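Local coordinates for DNA repair protein RAD7 (Saccharomyces cerevisiae, PDB 5ZB2), which is a component of the global genome repair complex, which promotes nucleotide excision repair of damage in nontranscribing DNA, at residues A[353-365]-A[380-392]. Numbering follows the deposited sequence.
Sequences LGFVRCVDDSVIQ and FGDNLVTEKATMR
Asp361 grips Thr386 with both carboxylate oxygens. OD1 accepts from the backbone N of Thr386 at 3.0 Å through its syn lone pair. OD2 takes the Thr386 hydroxyl OG1 at 2.7 Å, also on the syn side but 17° out of the carboxylate plane. The methyl CB of Ala389 packs on Asp361 OD1 at 3.4 Å. With CG beside its backbone N (chi1 -64°), the carboxylate of Asp361 swings over to the turn 386-389. Without this carboxylate, as with an alanine here, the amide and hydroxyl of Thr386 would probably lose both acceptors, and the turn would be less firmly held to the helix start. Water 1 adds a bridge, accepting from Asp361 N and donating to Leu384 O.

The contact lies near the C-terminal end of the leucine-rich-repeat solenoid, in the loops that follow neighbouring parallel strands 350-352 and 376-378. Only 353-365 leads into a helix, 361-370. Val359 CG1 meets Val385 CG2 at 4.1 Å between the segments. Just past the strands, Phe355 N donates to Phe380 O at 2.8 Å. That oxygen also lies over one face of the Phe355 ring. The two phenyl rings run side by side with planes at 61°, Phe355 CZ reaching the edge of Phe380 at CE1.

Farther out, Asp360 OD1 accepts from Val363 N, a capping bond that probably helps fix the helix start and so the place of Asp361. Behind the contact, Ile364 and Ala389 both touch Leu397 of the last strand.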
loop_
_atom_site.group_PDB
_atom_site.type_symbol
_atom_site.label_atom_id
_atom_site.label_comp_id
_atom_site.label_asym_id
_atom_site.label_seq_id
_atom_site.Cartn_x
_atom_site.Cartn_y
_atom_site.Cartn_z
ATOM N N LEU A 353 30.465 29.648 20.013
ATOM C CA LEU A 353 31.504 29.865 21.013
ATOM C C LEU A 353 31.122 29.285 22.368
ATOM O O LEU A 353 31.637 29.730 23.399
ATOM C CB LEU A 353 31.812 31.357 21.149
ATOM C CG LEU A 353 32.279 32.063 19.877
ATOM C CD1 LEU A 353 32.493 33.539 20.145
ATOM C CD2 LEU A 353 33.555 31.431 19.324
ATOM N N GLY A 354 30.236 28.294 22.384
ATOM C CA GLY A 354 29.812 27.681 23.625
ATOM C C GLY A 354 30.962 27.086 24.406
ATOM O O GLY A 354 31.763 26.317 23.866
ATOM N N PHE A 355 31.046 27.439 25.688
ATOM C CA PHE A 355 32.083 26.936 26.587
ATOM C C PHE A 355 33.477 27.405 26.172
ATOM O O PHE A 355 34.475 26.747 26.477
ATOM C CB PHE A 355 32.047 25.407 26.681
ATOM C CG PHE A 355 30.786 24.870 27.291
ATOM C CD1 PHE A 355 30.632 24.832 28.669
ATOM C CD2 PHE A 355 29.757 24.400 26.492
ATOM C CE1 PHE A 355 29.470 24.340 29.239
ATOM C CE2 PHE A 355 28.595 23.905 27.055
ATOM C CZ PHE A 355 28.452 23.875 28.430
ATOM N N VAL A 356 33.564 28.541 25.480
ATOM C CA VAL A 356 34.850 29.149 25.149
ATOM C C VAL A 356 35.188 30.112 26.284
ATOM O O VAL A 356 34.691 31.240 26.338
ATOM C CB VAL A 356 34.826 29.844 23.788
ATOM C CG1 VAL A 356 36.193 30.442 23.474
ATOM C CG2 VAL A 356 34.439 28.852 22.702
ATOM N N ARG A 357 36.062 29.657 27.182
ATOM C CA ARG A 357 36.357 30.371 28.421
ATOM C C ARG A 357 36.636 31.854 28.185
ATOM O O ARG A 357 36.073 32.719 28.864
ATOM C CB ARG A 357 37.548 29.694 29.102
ATOM C CG ARG A 357 38.153 30.429 30.292
ATOM C CD ARG A 357 39.451 29.756 30.720
ATOM N NE ARG A 357 40.391 29.653 29.607
ATOM C CZ ARG A 357 41.144 30.655 29.164
ATOM N NH1 ARG A 357 41.082 31.850 29.739
ATOM N NH2 ARG A 357 41.958 30.461 28.136
ATOM N N CYS A 358 37.518 32.168 27.234
ATOM C CA CYS A 358 38.036 33.527 27.121
ATOM C C CYS A 358 37.004 34.536 26.625
ATOM O O CYS A 358 37.250 35.740 26.742
ATOM C CB CYS A 358 39.253 33.544 26.191
ATOM S SG CYS A 358 38.847 33.302 24.455
ATOM N N VAL A 359 35.865 34.094 26.091
ATOM C CA VAL A 359 34.909 35.022 25.492
ATOM C C VAL A 359 34.309 35.909 26.575
ATOM O O VAL A 359 33.844 35.422 27.614
ATOM C CB VAL A 359 33.816 34.257 24.729
ATOM C CG1 VAL A 359 32.798 35.220 24.122
ATOM C CG2 VAL A 359 34.432 33.401 23.637
ATOM N N ASP A 360 34.314 37.218 26.335
ATOM C CA ASP A 360 33.680 38.182 27.227
ATOM C C ASP A 360 33.007 39.246 26.366
ATOM O O ASP A 360 32.962 39.141 25.136
ATOM C CB ASP A 360 34.696 38.778 28.214
ATOM C CG ASP A 360 35.822 39.537 27.524
ATOM O OD1 ASP A 360 35.624 40.033 26.395
ATOM O OD2 ASP A 360 36.911 39.647 28.126
ATOM N N ASP A 361 32.485 40.286 27.019
ATOM C CA ASP A 361 31.762 41.328 26.297
ATOM C C ASP A 361 32.653 42.002 25.261
ATOM O O ASP A 361 32.200 42.320 24.156
ATOM C CB ASP A 361 31.209 42.361 27.279
ATOM C CG ASP A 361 30.182 41.773 28.227
ATOM O OD1 ASP A 361 29.488 40.809 27.834
ATOM O OD2 ASP A 361 30.067 42.274 29.365
ATOM N N SER A 362 33.924 42.229 25.602
ATOM C CA SER A 362 34.841 42.867 24.665
ATOM C C SER A 362 35.008 42.045 23.395
ATOM O O SER A 362 35.163 42.611 22.307
ATOM C CB SER A 362 36.200 43.088 25.331
ATOM O OG SER A 362 36.078 43.927 26.467
ATOM N N VAL A 363 34.980 40.716 23.509
ATOM C CA VAL A 363 35.116 39.866 22.330
ATOM C C VAL A 363 33.854 39.942 21.476
ATOM O O VAL A 363 33.921 40.136 20.257
ATOM C CB VAL A 363 35.431 38.418 22.746
ATOM C CG1 VAL A 363 35.616 37.538 21.520
ATOM C CG2 VAL A 363 36.675 38.372 23.626
ATOM N N ILE A 364 32.685 39.787 22.104
ATOM C CA ILE A 364 31.425 39.912 21.376
ATOM C C ILE A 364 31.347 41.268 20.688
ATOM O O ILE A 364 30.935 41.370 19.525
ATOM C CB ILE A 364 30.235 39.693 22.330
ATOM C CG1 ILE A 364 30.279 38.284 22.935
ATOM C CG2 ILE A 364 28.909 39.938 21.615
ATOM C CD1 ILE A 364 30.244 37.149 21.916
ATOM N N GLN A 365 31.731 42.329 21.399
ATOM C CA GLN A 365 31.759 43.661 20.807
ATOM C C GLN A 365 32.636 43.682 19.563
ATOM O O GLN A 365 32.204 44.113 18.488
ATOM C CB GLN A 365 32.260 44.672 21.841
ATOM C CG GLN A 365 32.532 46.077 21.309
ATOM C CD GLN A 365 31.273 46.817 20.906
ATOM O OE1 GLN A 365 30.246 46.208 20.606
ATOM N NE2 GLN A 365 31.346 48.142 20.904
ATOM N N PHE A 380 26.674 29.992 25.139
ATOM C CA PHE A 380 26.267 29.128 26.236
ATOM C C PHE A 380 27.485 28.697 27.039
ATOM O O PHE A 380 28.437 28.136 26.487
ATOM C CB PHE A 380 25.519 27.911 25.697
ATOM C CG PHE A 380 24.919 27.051 26.768
ATOM C CD1 PHE A 380 25.674 26.076 27.400
ATOM C CD2 PHE A 380 23.598 27.220 27.148
ATOM C CE1 PHE A 380 25.122 25.285 28.390
ATOM C CE2 PHE A 380 23.040 26.433 28.136
ATOM C CZ PHE A 380 23.802 25.464 28.758
ATOM N N GLY A 381 27.458 28.968 28.343
ATOM C CA GLY A 381 28.553 28.624 29.222
ATOM C C GLY A 381 29.569 29.725 29.436
ATOM O O GLY A 381 30.407 29.601 30.340
ATOM N N ASP A 382 29.525 30.793 28.639
ATOM C CA ASP A 382 30.477 31.898 28.751
ATOM C C ASP A 382 29.964 32.861 29.815
ATOM O O ASP A 382 29.308 33.861 29.521
ATOM C CB ASP A 382 30.656 32.593 27.407
ATOM C CG ASP A 382 31.086 31.635 26.308
ATOM O OD1 ASP A 382 31.694 30.592 26.628
ATOM O OD2 ASP A 382 30.816 31.926 25.123
ATOM N N ASN A 383 30.285 32.557 31.074
ATOM C CA ASN A 383 29.726 33.314 32.190
ATOM C C ASN A 383 30.152 34.777 32.158
ATOM O O ASN A 383 29.434 35.641 32.672
ATOM C CB ASN A 383 30.142 32.667 33.512
ATOM C CG ASN A 383 29.639 31.239 33.645
ATOM O OD1 ASN A 383 28.558 30.901 33.163
ATOM N ND2 ASN A 383 30.428 30.393 34.296
ATOM N N LEU A 384 31.304 35.079 31.558
ATOM C CA LEU A 384 31.804 36.447 31.506
ATOM C C LEU A 384 31.070 37.314 30.487
ATOM O O LEU A 384 31.432 38.485 30.322
ATOM C CB LEU A 384 33.305 36.447 31.197
ATOM C CG LEU A 384 34.276 35.968 32.288
ATOM C CD1 LEU A 384 34.098 36.748 33.590
ATOM C CD2 LEU A 384 34.157 34.466 32.537
ATOM N N VAL A 385 30.063 36.778 29.804
ATOM C CA VAL A 385 29.213 37.567 28.917
ATOM C C VAL A 385 27.995 38.015 29.715
ATOM O O VAL A 385 27.195 37.183 30.159
ATOM C CB VAL A 385 28.794 36.759 27.679
ATOM C CG1 VAL A 385 27.944 37.615 26.749
ATOM C CG2 VAL A 385 30.018 36.224 26.939
ATOM N N THR A 386 27.850 39.324 29.893
ATOM C CA THR A 386 26.800 39.901 30.723
ATOM C C THR A 386 25.715 40.525 29.852
ATOM O O THR A 386 25.754 40.465 28.619
ATOM C CB THR A 386 27.382 40.946 31.678
ATOM O OG1 THR A 386 27.913 42.045 30.926
ATOM C CG2 THR A 386 28.481 40.342 32.529
ATOM N N GLU A 387 24.728 41.132 30.519
ATOM C CA GLU A 387 23.678 41.848 29.802
ATOM C C GLU A 387 24.245 43.027 29.026
ATOM O O GLU A 387 23.690 43.417 27.991
ATOM C CB GLU A 387 22.595 42.320 30.780
ATOM C CG GLU A 387 22.989 43.477 31.705
ATOM C CD GLU A 387 23.908 43.055 32.835
ATOM O OE1 GLU A 387 23.788 41.904 33.301
ATOM O OE2 GLU A 387 24.749 43.875 33.259
ATOM N N LYS A 388 25.347 43.605 29.506
ATOM C CA LYS A 388 25.973 44.756 28.867
ATOM C C LYS A 388 26.608 44.418 27.524
ATOM O O LYS A 388 27.141 45.320 26.870
ATOM C CB LYS A 388 27.023 45.347 29.813
ATOM C CG LYS A 388 27.506 46.740 29.445
ATOM C CD LYS A 388 28.471 47.276 30.492
ATOM C CE LYS A 388 28.977 48.663 30.133
ATOM N NZ LYS A 388 29.945 49.183 31.139
ATOM N N ALA A 389 26.566 43.157 27.093
ATOM C CA ALA A 389 27.136 42.769 25.808
ATOM C C ALA A 389 26.479 43.548 24.675
ATOM O O ALA A 389 25.303 43.334 24.367
ATOM C CB ALA A 389 26.978 41.265 25.582
ATOM N N THR A 390 27.234 44.452 24.054
ATOM C CA THR A 390 26.703 45.246 22.954
ATOM C C THR A 390 26.289 44.341 21.801
ATOM O O THR A 390 27.033 43.440 21.402
ATOM C CB THR A 390 27.750 46.259 22.483
ATOM O OG1 THR A 390 28.095 47.131 23.567
ATOM C CG2 THR A 390 27.224 47.090 21.314
ATOM N N MET A 391 25.094 44.588 21.266
ATOM C CA MET A 391 24.537 43.815 20.156
ATOM C C MET A 391 24.021 44.814 19.125
ATOM O O MET A 391 22.844 45.183 19.145
ATOM C CB MET A 391 23.431 42.880 20.636
ATOM C CG MET A 391 23.871 41.880 21.692
ATOM S SD MET A 391 22.478 41.178 22.601
ATOM C CE MET A 391 21.486 40.516 21.264
ATOM N N ARG A 392 24.905 45.255 18.230
ATOM C CA ARG A 392 24.498 46.157 17.168
ATOM C C ARG A 392 23.361 45.526 16.363
ATOM O O ARG A 392 23.157 44.311 16.408
ATOM C CB ARG A 392 25.689 46.487 16.265
ATOM C CG ARG A 392 26.402 45.281 15.669
ATOM C CD ARG A 392 25.807 44.864 14.330
ATOM N NE ARG A 392 26.456 43.672 13.793
ATOM C CZ ARG A 392 26.153 43.114 12.624
ATOM N NH1 ARG A 392 25.210 43.640 11.853
ATOM N NH2 ARG A 392 26.800 42.029 12.223
HETATM O O HOH W 1 32.727 41.019 30.113
#